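Local coordinates for ABC transporter periplasmic substrate-binding protein (Desulfovibrio alaskensis, PDB 5MY5) that binds tungstate selectively in the periplasm, probably handing it to an ABC transporter for uptake into the cell, at residues M30-S35 against W59-T64. The protein carries 2 engineered substitutions. Sequence-based numbering, arbitrary orientation.
Sequences MATTTS and WTAVGT
Met30 to Thr33 and Trp59 to Val62 pair as neighbouring parallel strands, the first beta-alpha-beta unit of this periplasmic binding-protein fold. Helices 34-39 and 41-53 make the connection, and strand 78-81 pairs with the other edge of strand 27-33. Three backbone bonds join the strands. Thr60 N donates to Met30 O, Thr32 N reaches Thr60 O at 2.9 Å and nearly straight (174°), and Val62 N donates to Thr32 O. On one face lie Met30, Thr32, Trp59 and Ala61. The CB atoms of Met30 and Trp59 meet at 4.0 Å. Thr32 turns its methyl CG2 to Trp59 CD1, 3.8 Å away, at an oblique approach to the ring. With chi1 at -169°, Thr32 OG1 swings away from the backbone N and hydrogen-bonds Leu80 O, while the indole packs against Leu42 and Ala46 of helix 41-53 and its NE1 hydrogen-bonds Asp37 OD1. At the Thr33-Val62 pair the side chains diverge. Thr33 CG2 lies alongside Thr64 OG1 at 3.7 Å, while Thr33 OG1 hydrogen-bonds His82 and Thr36. In this fold such strand ends and helix starts usually face the ligand cleft, so this end probably lies near the tungstate site. A fourth bond, from Thr34 N at the helix start to Val62 O, is more bent (135°), with the donor above the carbonyl plane. Beside it, one water donates to Ala61 O at 2.9 Å and hydrogen-bonds Thr34 OG1 at 3.1 Å.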
loop_
_atom_site.group_PDB
_atom_site.type_symbol
_atom_site.label_atom_id
_atom_site.label_comp_id
_atom_site.label_asym_id
_atom_site.label_seq_id
_atom_site.Cartn_x
_atom_site.Cartn_y
_atom_site.Cartn_z
ATOM N N MET A 30 -0.025 -15.872 -9.512
ATOM C CA MET A 30 0.070 -14.413 -9.289
ATOM C C MET A 30 1.317 -14.113 -8.478
ATOM O O MET A 30 1.641 -14.808 -7.595
ATOM C CB MET A 30 -1.139 -13.907 -8.532
ATOM C CG MET A 30 -1.022 -12.535 -7.909
ATOM S SD MET A 30 -2.491 -12.021 -6.968
ATOM C CE MET A 30 -3.584 -11.754 -8.284
ATOM N N ALA A 31 1.903 -12.976 -8.811
ATOM C CA ALA A 31 2.844 -12.365 -7.942
ATOM C C ALA A 31 2.271 -11.120 -7.395
ATOM O O ALA A 31 1.722 -10.273 -8.122
ATOM C CB ALA A 31 4.122 -12.034 -8.688
ATOM N N THR A 32 2.410 -10.960 -6.075
ATOM C CA THR A 32 1.968 -9.733 -5.374
ATOM C C THR A 32 2.944 -9.347 -4.256
ATOM O O THR A 32 4.019 -9.932 -4.222
ATOM C CB THR A 32 0.562 -9.981 -4.862
ATOM O OG1 THR A 32 -0.065 -8.765 -4.392
ATOM C CG2 THR A 32 0.488 -10.982 -3.704
ATOM N N THR A 33 2.582 -8.388 -3.448
ATOM C CA THR A 33 3.534 -7.854 -2.477
ATOM C C THR A 33 3.287 -8.350 -1.081
ATOM O O THR A 33 2.163 -8.708 -0.734
ATOM C CB THR A 33 3.523 -6.355 -2.471
ATOM O OG1 THR A 33 2.299 -5.813 -1.927
ATOM C CG2 THR A 33 3.664 -5.820 -3.920
ATOM N N THR A 34 4.336 -8.279 -0.249
ATOM C CA THR A 34 4.254 -8.633 1.139
ATOM C C THR A 34 3.197 -7.818 1.853
ATOM O O THR A 34 2.373 -8.342 2.542
ATOM C CB THR A 34 5.640 -8.372 1.739
ATOM O OG1 THR A 34 6.600 -9.136 1.006
ATOM C CG2 THR A 34 5.664 -8.727 3.277
ATOM N N SER A 35 3.115 -6.526 1.582
ATOM C CA SER A 35 2.137 -5.715 2.235
ATOM C C SER A 35 0.733 -6.183 1.848
ATOM O O SER A 35 -0.196 -6.211 2.707
ATOM C CB SER A 35 2.260 -4.194 1.972
ATOM O OG SER A 35 2.224 -3.911 0.616
ATOM N N TRP A 59 -0.833 -17.445 -5.077
ATOM C CA TRP A 59 -0.035 -16.239 -5.135
ATOM C C TRP A 59 1.240 -16.389 -4.325
ATOM O O TRP A 59 1.262 -17.123 -3.393
ATOM C CB TRP A 59 -0.784 -14.983 -4.718
ATOM C CG TRP A 59 -1.275 -14.898 -3.337
ATOM C CD1 TRP A 59 -0.677 -14.267 -2.280
ATOM C CD2 TRP A 59 -2.485 -15.456 -2.852
ATOM N NE1 TRP A 59 -1.457 -14.390 -1.162
ATOM C CE2 TRP A 59 -2.572 -15.124 -1.478
ATOM C CE3 TRP A 59 -3.544 -16.159 -3.456
ATOM C CZ2 TRP A 59 -3.638 -15.555 -0.668
ATOM C CZ3 TRP A 59 -4.603 -16.601 -2.646
ATOM C CH2 TRP A 59 -4.658 -16.259 -1.274
ATOM N N THR A 60 2.275 -15.687 -4.716
ATOM C CA THR A 60 3.457 -15.544 -3.926
ATOM C C THR A 60 3.627 -14.074 -3.661
ATOM O O THR A 60 3.479 -13.218 -4.614
ATOM C CB THR A 60 4.624 -16.046 -4.758
ATOM O OG1 THR A 60 4.438 -17.481 -4.877
ATOM C CG2 THR A 60 5.945 -15.839 -4.078
ATOM N N ALA A 61 3.944 -13.776 -2.397
ATOM C CA ALA A 61 4.091 -12.417 -1.896
ATOM C C ALA A 61 5.529 -12.076 -1.605
ATOM O O ALA A 61 6.198 -12.750 -0.776
ATOM C CB ALA A 61 3.233 -12.248 -0.643
ATOM N N VAL A 62 6.032 -11.054 -2.296
ATOM C CA VAL A 62 7.464 -10.656 -2.276
ATOM C C VAL A 62 7.540 -9.171 -2.313
ATOM O O VAL A 62 6.508 -8.520 -2.322
ATOM C CB VAL A 62 8.178 -11.301 -3.480
ATOM C CG1 VAL A 62 8.276 -12.794 -3.283
ATOM C CG2 VAL A 62 7.542 -11.011 -4.830
ATOM N N GLY A 63 8.732 -8.586 -2.241
ATOM C CA GLY A 63 8.811 -7.150 -2.478
ATOM C C GLY A 63 8.456 -6.803 -3.927
ATOM O O GLY A 63 8.506 -7.621 -4.847
ATOM N N THR A 64 8.087 -5.545 -4.138
ATOM C CA THR A 64 7.672 -5.106 -5.484
ATOM C C THR A 64 8.647 -5.436 -6.611
ATOM O O THR A 64 8.279 -5.923 -7.712
ATOM C CB THR A 64 7.329 -3.580 -5.482
ATOM O OG1 THR A 64 6.269 -3.331 -4.548
ATOM C CG2 THR A 64 6.920 -3.122 -6.859
HETATM O O HOH W 1 5.780 -12.002 2.021
#